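Local coordinates for protein beta-lactamase (Burkholderia cenocepacia, PDB 5E2G) that probably hydrolyses beta-lactams to substituted beta-amino acids, as a member of the class C beta-lactamase family, at residues H110-T115 with N150-M155; D8-Q13 with Y37-G42; P178-T183 with P244-A249; M210-L215 with G221-A226. All coordinates share one frame; numbering follows the deposited sequence.

Contact 1. Residues H110-T115 with N150-M155; sequences HTPGGT and NVAIGM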
loop_
_atom_site.group_PDB
_atom_site.type_symbol
_atom_site.label_atom_id
_atom_site.label_comp_id
_atom_site.label_asym_id
_atom_site.label_seq_id
_atom_site.Cartn_x
_atom_site.Cartn_y
_atom_site.Cartn_z
ATOM N N HIS A 110 -9.722 -7.481 -2.633
ATOM C CA HIS A 110 -10.514 -6.806 -3.669
ATOM C C HIS A 110 -11.530 -7.742 -4.316
ATOM O O HIS A 110 -11.868 -7.582 -5.489
ATOM C CB HIS A 110 -9.633 -6.174 -4.759
ATOM C CG HIS A 110 -8.497 -5.353 -4.231
ATOM N ND1 HIS A 110 -8.685 -4.175 -3.541
ATOM C CD2 HIS A 110 -7.159 -5.534 -4.310
ATOM C CE1 HIS A 110 -7.511 -3.672 -3.208
ATOM N NE2 HIS A 110 -6.569 -4.478 -3.659
ATOM N N THR A 111 -12.033 -8.724 -3.568
ATOM C CA THR A 111 -13.001 -9.653 -4.145
ATOM C C THR A 111 -14.376 -9.666 -3.474
ATOM O O THR A 111 -15.037 -10.714 -3.505
ATOM C CB THR A 111 -12.442 -11.079 -4.108
ATOM O OG1 THR A 111 -12.054 -11.410 -2.767
ATOM C CG2 THR A 111 -11.244 -11.207 -5.013
ATOM N N PRO A 112 -14.874 -8.562 -2.888
ATOM C CA PRO A 112 -16.174 -8.648 -2.196
ATOM C C PRO A 112 -17.350 -8.903 -3.134
ATOM O O PRO A 112 -18.377 -9.430 -2.688
ATOM C CB PRO A 112 -16.288 -7.287 -1.499
ATOM C CG PRO A 112 -15.570 -6.374 -2.394
ATOM C CD PRO A 112 -14.389 -7.166 -2.893
ATOM N N GLY A 113 -17.229 -8.555 -4.414
ATOM C CA GLY A 113 -18.251 -8.878 -5.388
ATOM C C GLY A 113 -18.762 -7.677 -6.146
ATOM O O GLY A 113 -19.766 -7.773 -6.865
ATOM N N GLY A 114 -18.104 -6.541 -5.994
ATOM C CA GLY A 114 -18.478 -5.353 -6.737
ATOM C C GLY A 114 -18.595 -4.136 -5.839
ATOM O O GLY A 114 -18.670 -4.231 -4.613
ATOM N N THR A 115 -18.598 -2.970 -6.483
ATOM C CA THR A 115 -18.640 -1.692 -5.776
ATOM C C THR A 115 -19.164 -0.561 -6.669
ATOM O O THR A 115 -18.426 0.018 -7.462
ATOM C CB THR A 115 -17.249 -1.310 -5.219
ATOM O OG1 THR A 115 -16.225 -1.980 -5.958
ATOM C CG2 THR A 115 -17.127 -1.685 -3.740
ATOM N N ASN A 150 -11.818 1.301 -2.987
ATOM C CA ASN A 150 -11.519 1.832 -1.660
ATOM C C ASN A 150 -12.534 1.388 -0.614
ATOM O O ASN A 150 -12.234 1.435 0.581
ATOM C CB ASN A 150 -11.472 3.363 -1.691
ATOM C CG ASN A 150 -10.251 3.902 -2.406
ATOM O OD1 ASN A 150 -9.161 3.350 -2.303
ATOM N ND2 ASN A 150 -10.427 5.000 -3.125
ATOM N N VAL A 151 -13.726 0.963 -1.039
ATOM C CA VAL A 151 -14.749 0.510 -0.097
ATOM C C VAL A 151 -14.371 -0.830 0.528
ATOM O O VAL A 151 -14.662 -1.084 1.702
ATOM C CB VAL A 151 -16.116 0.440 -0.798
ATOM C CG1 VAL A 151 -17.119 -0.287 0.076
ATOM C CG2 VAL A 151 -16.601 1.838 -1.129
ATOM N N ALA A 152 -13.724 -1.706 -0.235
ATOM C CA ALA A 152 -13.297 -2.994 0.290
ATOM C C ALA A 152 -12.298 -2.809 1.428
ATOM O O ALA A 152 -12.579 -3.148 2.580
ATOM C CB ALA A 152 -12.687 -3.841 -0.827
ATOM N N ILE A 153 -11.128 -2.257 1.107
ATOM C CA ILE A 153 -10.082 -2.080 2.109
ATOM C C ILE A 153 -10.437 -0.975 3.097
ATOM O O ILE A 153 -10.030 -1.033 4.266
ATOM C CB ILE A 153 -8.747 -1.805 1.404
ATOM C CG1 ILE A 153 -7.699 -1.320 2.407
ATOM C CG2 ILE A 153 -8.966 -0.802 0.282
ATOM C CD1 ILE A 153 -7.219 -2.379 3.371
ATOM N N GLY A 154 -11.179 0.046 2.653
ATOM C CA GLY A 154 -11.753 0.984 3.603
ATOM C C GLY A 154 -12.437 0.250 4.732
ATOM O O GLY A 154 -12.177 0.507 5.908
HETATM N N MSE A 155 -13.258 -0.735 4.388
HETATM C CA MSE A 155 -13.965 -1.531 5.373
HETATM C C MSE A 155 -13.086 -2.561 6.082
HETATM O O MSE A 155 -13.416 -2.994 7.168
HETATM C CB MSE A 155 -15.155 -2.233 4.720
HETATM C CG MSE A 155 -16.344 -1.325 4.495
HETATM SE SE MSE A 155 -16.894 -0.381 6.122
HETATM C CE MSE A 155 -17.300 -1.897 7.266
#
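P112 and T115 of a loop rest on A152 and V151, in the first turn of helix 150-164. At the head of the loop, the ring of H110 meets that of Y148, the two planes at about 40°. T111 turns away from the helix. The ring of P112 then makes the deeper of the two touches: its CG lies 4.1 Å from A152 CB, pure van der Waals packing on a buried methyl. G113 and G114 follow with phi values above 120°, which take the chain round to T115. The methyl CG2 of T115 lies 3.8 Å from V151 CB, the side chains sliding past one another in opposite directions nearer the surface. V151 CG1, anti to the backbone N (chi1 169°), is the branch that comes within 4.1 Å of T115 CG2. Y148, S149 and N150 fit the YxN pattern of class C enzymes, and N150 OD1 makes a weak hydrogen bond to K65, so the packed turn probably borders the active site. L107 of helix 104-108 touches both P112 and A152; helix 64-77 meets I153, and helix 126-135 covers M155.

Contact 2. Residues D8-Q13 with Y37-G42; sequences DTVTRQ and YVFDYG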
loop_
_atom_site.group_PDB
_atom_site.type_symbol
_atom_site.label_atom_id
_atom_site.label_comp_id
_atom_site.label_asym_id
_atom_site.label_seq_id
_atom_site.Cartn_x
_atom_site.Cartn_y
_atom_site.Cartn_z
ATOM N N ASP A 8 24.205 6.835 -8.502
ATOM C CA ASP A 8 24.260 7.002 -9.950
ATOM C C ASP A 8 23.263 6.089 -10.637
ATOM O O ASP A 8 22.585 6.501 -11.584
ATOM C CB ASP A 8 25.668 6.725 -10.471
ATOM C CG ASP A 8 26.715 7.612 -9.835
ATOM O OD1 ASP A 8 26.337 8.602 -9.165
ATOM O OD2 ASP A 8 27.919 7.317 -10.004
ATOM N N THR A 9 23.159 4.844 -10.170
ATOM C CA THR A 9 22.206 3.907 -10.756
ATOM C C THR A 9 20.781 4.435 -10.642
ATOM O O THR A 9 20.007 4.383 -11.606
ATOM C CB THR A 9 22.322 2.542 -10.080
ATOM O OG1 THR A 9 23.665 2.059 -10.191
ATOM C CG2 THR A 9 21.373 1.556 -10.732
ATOM N N VAL A 10 20.415 4.944 -9.464
ATOM C CA VAL A 10 19.076 5.497 -9.287
ATOM C C VAL A 10 18.898 6.725 -10.166
ATOM O O VAL A 10 17.923 6.835 -10.922
ATOM C CB VAL A 10 18.818 5.817 -7.803
ATOM C CG1 VAL A 10 17.585 6.683 -7.652
ATOM C CG2 VAL A 10 18.651 4.533 -7.013
ATOM N N THR A 11 19.859 7.648 -10.103
ATOM C CA THR A 11 19.734 8.920 -10.806
ATOM C C THR A 11 19.480 8.716 -12.291
ATOM O O THR A 11 18.656 9.419 -12.888
ATOM C CB THR A 11 20.995 9.759 -10.595
ATOM O OG1 THR A 11 21.220 9.942 -9.190
ATOM C CG2 THR A 11 20.846 11.115 -11.258
ATOM N N ARG A 12 20.164 7.746 -12.904
ATOM C CA ARG A 12 19.996 7.509 -14.332
ATOM C C ARG A 12 18.572 7.108 -14.686
ATOM O O ARG A 12 18.171 7.255 -15.846
ATOM C CB ARG A 12 20.983 6.444 -14.812
ATOM C CG ARG A 12 22.433 6.853 -14.656
ATOM C CD ARG A 12 23.371 5.952 -15.448
ATOM N NE ARG A 12 24.496 5.501 -14.631
ATOM C CZ ARG A 12 24.546 4.321 -14.018
ATOM N NH1 ARG A 12 23.535 3.463 -14.137
ATOM N NH2 ARG A 12 25.607 3.992 -13.290
ATOM N N GLN A 13 17.795 6.613 -13.721
ATOM C CA GLN A 13 16.386 6.330 -13.963
ATOM C C GLN A 13 15.488 7.495 -13.563
ATOM O O GLN A 13 14.558 7.848 -14.298
ATOM C CB GLN A 13 15.960 5.077 -13.194
ATOM C CG GLN A 13 16.788 3.855 -13.483
ATOM C CD GLN A 13 16.654 3.399 -14.915
ATOM O OE1 GLN A 13 15.560 3.411 -15.486
ATOM N NE2 GLN A 13 17.772 2.997 -15.510
ATOM N N TYR A 37 19.224 2.854 2.070
ATOM C CA TYR A 37 19.713 4.118 1.530
ATOM C C TYR A 37 18.512 4.942 1.102
ATOM O O TYR A 37 17.537 4.393 0.586
ATOM C CB TYR A 37 20.626 3.934 0.310
ATOM C CG TYR A 37 21.829 3.046 0.525
ATOM C CD1 TYR A 37 23.060 3.590 0.867
ATOM C CD2 TYR A 37 21.732 1.669 0.384
ATOM C CE1 TYR A 37 24.160 2.785 1.066
ATOM C CE2 TYR A 37 22.826 0.859 0.580
ATOM C CZ TYR A 37 24.038 1.422 0.921
ATOM O OH TYR A 37 25.136 0.619 1.120
ATOM N N VAL A 38 18.582 6.252 1.297
ATOM C CA VAL A 38 17.546 7.150 0.808
ATOM C C VAL A 38 18.208 8.246 -0.007
ATOM O O VAL A 38 19.163 8.877 0.454
ATOM C CB VAL A 38 16.696 7.749 1.941
ATOM C CG1 VAL A 38 15.709 8.764 1.377
ATOM C CG2 VAL A 38 15.957 6.641 2.675
ATOM N N PHE A 39 17.700 8.462 -1.216
ATOM C CA PHE A 39 18.233 9.443 -2.152
ATOM C C PHE A 39 17.135 10.440 -2.488
ATOM O O PHE A 39 16.097 10.054 -3.038
ATOM C CB PHE A 39 18.745 8.755 -3.418
ATOM C CG PHE A 39 19.744 7.669 -3.149
ATOM C CD1 PHE A 39 20.995 7.974 -2.630
ATOM C CD2 PHE A 39 19.433 6.348 -3.403
ATOM C CE1 PHE A 39 21.915 6.985 -2.376
ATOM C CE2 PHE A 39 20.351 5.353 -3.155
ATOM C CZ PHE A 39 21.594 5.671 -2.637
ATOM N N ASP A 40 17.361 11.712 -2.162
ATOM C CA ASP A 40 16.362 12.754 -2.352
ATOM C C ASP A 40 16.662 13.543 -3.619
ATOM O O ASP A 40 17.825 13.766 -3.964
ATOM C CB ASP A 40 16.309 13.697 -1.144
ATOM C CG ASP A 40 15.729 13.028 0.108
ATOM O OD1 ASP A 40 14.859 12.139 -0.022
ATOM O OD2 ASP A 40 16.151 13.390 1.227
ATOM N N TYR A 41 15.604 13.964 -4.310
ATOM C CA TYR A 41 15.739 14.711 -5.554
ATOM C C TYR A 41 14.748 15.865 -5.592
ATOM O O TYR A 41 13.588 15.712 -5.204
ATOM C CB TYR A 41 15.511 13.815 -6.777
ATOM C CG TYR A 41 16.487 12.670 -6.895
ATOM C CD1 TYR A 41 16.266 11.472 -6.228
ATOM C CD2 TYR A 41 17.627 12.784 -7.675
ATOM C CE1 TYR A 41 17.156 10.422 -6.331
ATOM C CE2 TYR A 41 18.519 11.747 -7.783
ATOM C CZ TYR A 41 18.282 10.567 -7.110
ATOM O OH TYR A 41 19.183 9.531 -7.223
ATOM N N GLY A 42 15.199 17.017 -6.071
ATOM C CA GLY A 42 14.261 18.079 -6.367
ATOM C C GLY A 42 13.684 18.739 -5.123
ATOM O O GLY A 42 14.334 18.837 -4.081
#
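V10 and T11 of helix 3-21 meet F39 and Y41 of strand 35-42 where the N-terminal helix lies against an outermost strand of the large antiparallel sheet, in the alpha/beta domain of the serine beta-lactamase fold. The segments run in roughly the same direction, 37° apart, with their axes 10.1 Å from each other at closest approach. The apolar part of the contact is V10, whose two methyls divide between two rings. CG2 lies 4.1 Å from F39 CD2, and CG1 lies 4.0 Å from Y41 CZ. V10 also packs on I28 of the adjacent strand 25-32, while F39 reaches L6 and R7 one turn earlier on the helix. The polar part centres on the phenol of Y41, whose OH donates to T11 OG1 over 2.9 Å. That oxygen approaches the edge of the ring, near its plane. T11 OG1 stands beside its own backbone N (chi1 -57°), pointing back up the helix, and in turn donates to R7 O, so two hydrogen bonds in a row connect the strand's phenol to the helix backbone. R7 adds a cation-pi contact to the ring of Y41 and a hydrogen bond to D40 O. V10 CG1 sits only 3.3 Å from Y41 OH, a close methyl-to-oxygen contact that leaves the phenol oxygen between the methyl and T11 OG1.

Contact 3. Residues P178-T183 with P244-A249; sequences PAIGMT and PRLQRA
A179 and L246 face each other where the last turn of helix 168-180 meets the first turns of helix 244-252, their CA atoms 8.0 Å apart. The first helix ends at once in a Schellman motif: G181, with phi 73°, is its C-prime residue, M182 N bonds back to F177 O, and G181 N bonds weakly to P178 O. The second segment is regular helix from P244 onward, with R248 N bound to P244 O and A249 N to R245 O. Nearly the whole contact is carried by one branch of L246. With its CG anti to the backbone N (chi1 179°), L246 reaches out toward the neighbouring helix end, and CD2 enters the angle between two residues. It lies 3.8 Å from A179 CB and 3.7 Å from I180 CD1. The side chains of I180 and L246 cross at about a right angle, CD1 of I180 making the closest touch. Beyond the pair, I180 also packs on F232 and A235 of helix 226-235, and L246 touches T70 of helix 64-77. Polar groups hold the surroundings: I180 O accepts a hydrogen bond from R231 NE, and R245 makes salt bridges to E80 and D74. A thiocyanate ion, probably from the crystallisation liquor, lies about 4 Å from the A179 side chain. With only aliphatic carbons meeting, the join depends on shape and exclusion of water and has little directional preference; it is shut off from solvent on the I180 and L246 side, while A179 lies at the exposed end.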
loop_
_atom_site.group_PDB
_atom_site.type_symbol
_atom_site.label_atom_id
_atom_site.label_comp_id
_atom_site.label_asym_id
_atom_site.label_seq_id
_atom_site.Cartn_x
_atom_site.Cartn_y
_atom_site.Cartn_z
ATOM N N PRO A 178 4.859 2.794 15.574
ATOM C CA PRO A 178 6.002 2.686 16.496
ATOM C C PRO A 178 6.555 1.281 16.618
ATOM O O PRO A 178 7.733 1.124 16.951
ATOM C CB PRO A 178 5.432 3.178 17.836
ATOM C CG PRO A 178 3.972 3.039 17.708
ATOM C CD PRO A 178 3.657 3.280 16.272
ATOM N N ALA A 179 5.756 0.248 16.362
ATOM C CA ALA A 179 6.284 -1.103 16.463
ATOM C C ALA A 179 7.191 -1.462 15.299
ATOM O O ALA A 179 7.990 -2.396 15.421
ATOM C CB ALA A 179 5.152 -2.096 16.541
ATOM N N ILE A 180 7.058 -0.762 14.169
ATOM C CA ILE A 180 8.033 -0.837 13.086
ATOM C C ILE A 180 9.111 0.223 13.240
ATOM O O ILE A 180 10.098 0.209 12.489
ATOM C CB ILE A 180 7.362 -0.660 11.705
ATOM C CG1 ILE A 180 6.030 -1.399 11.649
ATOM C CG2 ILE A 180 8.276 -1.132 10.573
ATOM C CD1 ILE A 180 6.129 -2.761 11.062
ATOM N N GLY A 181 8.957 1.141 14.190
ATOM C CA GLY A 181 9.882 2.246 14.291
ATOM C C GLY A 181 9.684 3.249 13.178
ATOM O O GLY A 181 10.661 3.825 12.689
HETATM N N MSE A 182 8.442 3.453 12.751
HETATM C CA MSE A 182 8.125 4.458 11.750
HETATM C C MSE A 182 7.705 5.740 12.461
HETATM O O MSE A 182 6.536 5.918 12.814
HETATM C CB MSE A 182 7.024 3.957 10.815
HETATM C CG MSE A 182 7.353 2.638 10.122
HETATM SE SE MSE A 182 5.831 1.917 9.123
HETATM C CE MSE A 182 5.770 3.227 7.703
ATOM N N THR A 183 8.678 6.623 12.689
ATOM C CA THR A 183 8.496 7.797 13.531
ATOM C C THR A 183 8.129 9.050 12.743
ATOM O O THR A 183 8.002 10.122 13.339
ATOM C CB THR A 183 9.766 8.072 14.358
ATOM O OG1 THR A 183 10.860 8.359 13.484
ATOM C CG2 THR A 183 10.133 6.883 15.204
ATOM N N PRO A 244 7.801 -10.758 17.878
ATOM C CA PRO A 244 7.400 -11.982 17.159
ATOM C C PRO A 244 5.985 -11.964 16.607
ATOM O O PRO A 244 5.779 -12.450 15.486
ATOM C CB PRO A 244 7.579 -13.083 18.215
ATOM C CG PRO A 244 7.639 -12.371 19.524
ATOM C CD PRO A 244 8.285 -11.060 19.235
ATOM N N ARG A 245 5.001 -11.438 17.352
ATOM C CA ARG A 245 3.625 -11.430 16.847
ATOM C C ARG A 245 3.498 -10.557 15.604
ATOM O O ARG A 245 2.889 -10.963 14.606
ATOM C CB ARG A 245 2.648 -10.960 17.927
ATOM C CG ARG A 245 1.206 -10.785 17.425
ATOM C CD ARG A 245 0.250 -10.351 18.543
ATOM N NE ARG A 245 -1.025 -9.832 18.036
ATOM C CZ ARG A 245 -1.964 -9.258 18.791
ATOM N NH1 ARG A 245 -1.774 -9.109 20.099
ATOM N NH2 ARG A 245 -3.090 -8.827 18.240
ATOM N N LEU A 246 4.065 -9.352 15.639
ATOM C CA LEU A 246 4.012 -8.509 14.453
ATOM C C LEU A 246 4.810 -9.112 13.307
ATOM O O LEU A 246 4.389 -9.024 12.151
ATOM C CB LEU A 246 4.503 -7.100 14.765
ATOM C CG LEU A 246 4.484 -6.176 13.546
ATOM C CD1 LEU A 246 3.117 -6.121 12.890
ATOM C CD2 LEU A 246 4.961 -4.784 13.873
ATOM N N GLN A 247 5.953 -9.739 13.600
ATOM C CA GLN A 247 6.753 -10.312 12.522
ATOM C C GLN A 247 5.984 -11.400 11.791
ATOM O O GLN A 247 5.945 -11.416 10.555
ATOM C CB GLN A 247 8.062 -10.875 13.056
ATOM C CG GLN A 247 8.979 -11.343 11.938
ATOM C CD GLN A 247 9.529 -10.191 11.112
ATOM O OE1 GLN A 247 10.549 -9.594 11.465
ATOM N NE2 GLN A 247 8.854 -9.865 10.014
ATOM N N ARG A 248 5.376 -12.329 12.541
ATOM C CA ARG A 248 4.490 -13.317 11.928
ATOM C C ARG A 248 3.355 -12.639 11.171
ATOM O O ARG A 248 3.044 -13.016 10.033
ATOM C CB ARG A 248 3.921 -14.257 12.988
ATOM C CG ARG A 248 4.979 -15.049 13.740
ATOM C CD ARG A 248 4.376 -16.170 14.586
ATOM N NE ARG A 248 3.533 -15.677 15.679
ATOM C CZ ARG A 248 3.953 -15.483 16.928
ATOM N NH1 ARG A 248 5.213 -15.740 17.252
ATOM N NH2 ARG A 248 3.110 -15.031 17.852
ATOM N N ALA A 249 2.736 -11.623 11.786
ATOM C CA ALA A 249 1.648 -10.906 11.131
ATOM C C ALA A 249 2.098 -10.330 9.800
ATOM O O ALA A 249 1.378 -10.428 8.800
ATOM C CB ALA A 249 1.127 -9.794 12.038
#

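Contact 4. Residues M210-L215 with G221-A226; sequences MTEGML and GVRTTA
M210, a selenomethionine, and R223 come together from opposite directions, each through a bend in its chain. In M210 the straight chi2 carries SE out to the guanidinium, and the bend at chi3 (52°) turns CE back along it. R223 folds at both chi2 (56°) and chi3 (64°), bringing NE back to its own segment, where it donates to G221 O over 3.1 Å. The bond is bent, and the donor stands above the carbonyl plane. SE of M210 sits over one face of the guanidinium, offset toward the rim, 3.8 Å from R223 NH1 and 3.9 Å from R223 CZ. CE of M210 lies 4.0 Å from R223 CZ. E212 crosses R223 at about a right angle, but its OE1 remains 4.1 Å from R223 NH2, beyond a salt bridge, and the E212 side chain is poorly ordered. The firmer polar partners are Y197 OH for NH1 and I187 O for NH2, so with G221 O all three guanidinium nitrogens are engaged. Strand 223-224 pairs with strand 58-59, whose E59 touches both M210 and R223, while W216 of helix 216-220 packs on both as well. A buried arginine is thus fixed by neutral oxygen acceptors and covered on one face by the selenium of M210, where the natural methionine would carry sulfur, with E212 probably adding no more than a weak electrostatic pull; this joins the loop before helix 216-220 to the strand after it.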
loop_
_atom_site.group_PDB
_atom_site.type_symbol
_atom_site.label_atom_id
_atom_site.label_comp_id
_atom_site.label_asym_id
_atom_site.label_seq_id
_atom_site.Cartn_x
_atom_site.Cartn_y
_atom_site.Cartn_z
HETATM N N MSE A 210 -4.682 16.221 -0.130
HETATM C CA MSE A 210 -5.732 15.212 -0.057
HETATM C C MSE A 210 -7.118 15.678 0.362
HETATM O O MSE A 210 -7.272 16.454 1.309
HETATM C CB MSE A 210 -5.291 14.135 0.921
HETATM C CG MSE A 210 -5.010 12.800 0.323
HETATM SE SE MSE A 210 -4.448 11.723 1.822
HETATM C CE MSE A 210 -5.945 12.065 3.025
ATOM N N THR A 211 -8.126 15.164 -0.335
ATOM C CA THR A 211 -9.510 15.277 0.103
ATOM C C THR A 211 -9.882 13.997 0.838
ATOM O O THR A 211 -9.651 12.895 0.330
ATOM C CB THR A 211 -10.465 15.512 -1.073
ATOM O OG1 THR A 211 -10.568 14.325 -1.866
ATOM C CG2 THR A 211 -9.982 16.644 -1.949
ATOM N N GLU A 212 -10.463 14.147 2.030
ATOM C CA GLU A 212 -10.667 13.032 2.957
ATOM C C GLU A 212 -12.129 12.593 2.957
ATOM O O GLU A 212 -12.939 13.069 3.752
ATOM C CB GLU A 212 -10.220 13.426 4.356
ATOM C CG GLU A 212 -8.766 13.847 4.453
ATOM C CD GLU A 212 -8.435 14.477 5.796
ATOM O OE1 GLU A 212 -7.263 14.408 6.234
ATOM O OE2 GLU A 212 -9.358 15.041 6.422
ATOM N N GLY A 213 -12.455 11.638 2.090
ATOM C CA GLY A 213 -13.774 11.040 2.086
ATOM C C GLY A 213 -13.970 10.137 3.294
ATOM O O GLY A 213 -13.211 10.157 4.262
HETATM N N MSE A 214 -15.024 9.333 3.229
HETATM C CA MSE A 214 -15.269 8.356 4.285
HETATM C C MSE A 214 -14.402 7.125 4.024
HETATM O O MSE A 214 -14.112 6.807 2.865
HETATM C CB MSE A 214 -16.755 7.990 4.359
HETATM C CG MSE A 214 -17.178 7.150 5.571
HETATM SE SE MSE A 214 -16.695 7.854 7.337
HETATM C CE MSE A 214 -17.322 9.689 7.142
ATOM N N LEU A 215 -13.988 6.445 5.096
ATOM C CA LEU A 215 -12.975 5.397 5.007
ATOM C C LEU A 215 -11.702 5.926 4.360
ATOM O O LEU A 215 -11.018 5.206 3.632
ATOM C CB LEU A 215 -13.480 4.173 4.233
ATOM C CG LEU A 215 -14.563 3.235 4.778
ATOM C CD1 LEU A 215 -14.289 2.867 6.217
ATOM C CD2 LEU A 215 -15.953 3.818 4.628
ATOM N N GLY A 221 -4.889 7.039 3.721
ATOM C CA GLY A 221 -4.635 8.127 4.637
ATOM C C GLY A 221 -3.202 8.324 5.062
ATOM O O GLY A 221 -2.938 9.250 5.831
ATOM N N VAL A 222 -2.264 7.506 4.585
ATOM C CA VAL A 222 -0.898 7.551 5.098
ATOM C C VAL A 222 -0.098 8.630 4.378
ATOM O O VAL A 222 -0.048 8.681 3.141
ATOM C CB VAL A 222 -0.206 6.183 4.977
ATOM C CG1 VAL A 222 1.220 6.302 5.456
ATOM C CG2 VAL A 222 -0.939 5.132 5.789
ATOM N N ARG A 223 0.517 9.503 5.169
ATOM C CA ARG A 223 1.612 10.362 4.755
ATOM C C ARG A 223 2.870 9.855 5.443
ATOM O O ARG A 223 2.820 9.469 6.614
ATOM C CB ARG A 223 1.340 11.815 5.143
ATOM C CG ARG A 223 0.559 12.636 4.117
ATOM C CD ARG A 223 -0.789 12.037 3.720
ATOM N NE ARG A 223 -1.747 11.960 4.816
ATOM C CZ ARG A 223 -2.656 12.889 5.088
ATOM N NH1 ARG A 223 -2.733 13.986 4.353
ATOM N NH2 ARG A 223 -3.489 12.721 6.104
ATOM N N THR A 224 3.993 9.822 4.729
ATOM C CA THR A 224 5.193 9.219 5.303
ATOM C C THR A 224 6.423 9.688 4.536
ATOM O O THR A 224 6.322 10.361 3.507
ATOM C CB THR A 224 5.092 7.682 5.311
ATOM O OG1 THR A 224 6.249 7.114 5.941
ATOM C CG2 THR A 224 4.972 7.138 3.896
ATOM N N THR A 225 7.591 9.335 5.069
ATOM C CA THR A 225 8.876 9.606 4.443
ATOM C C THR A 225 9.385 8.364 3.724
ATOM O O THR A 225 8.909 7.248 3.945
ATOM C CB THR A 225 9.924 10.041 5.469
ATOM O OG1 THR A 225 10.213 8.944 6.340
ATOM C CG2 THR A 225 9.428 11.203 6.282
ATOM N N ALA A 226 10.393 8.573 2.871
ATOM C CA ALA A 226 11.000 7.442 2.185
ATOM C C ALA A 226 11.673 6.513 3.176
ATOM O O ALA A 226 11.591 5.287 3.041
ATOM C CB ALA A 226 12.000 7.920 1.137
#

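In the fold
From the N terminus, contact 2 comes first, closing a loop that returns from helix 3-21 through strand 25-32 to strand 35-42, at one edge of the large sheet. Contact 1 follows in series on the far side of the chain's centre, closing the partly unmodelled segment between helices 104-108 and 150-164. Contact 3 closes the longest loop, from helix 168-180 to helix 244-252, and contact 4 is nested inside it, spanning helix 216-220. None cross. Contact 4 touches the other three: its L215 packs on G154 and M155 of contact 1, A226 on V38 of contact 2, and T224 on M182 of contact 3, linking the sheet edge to the helical region.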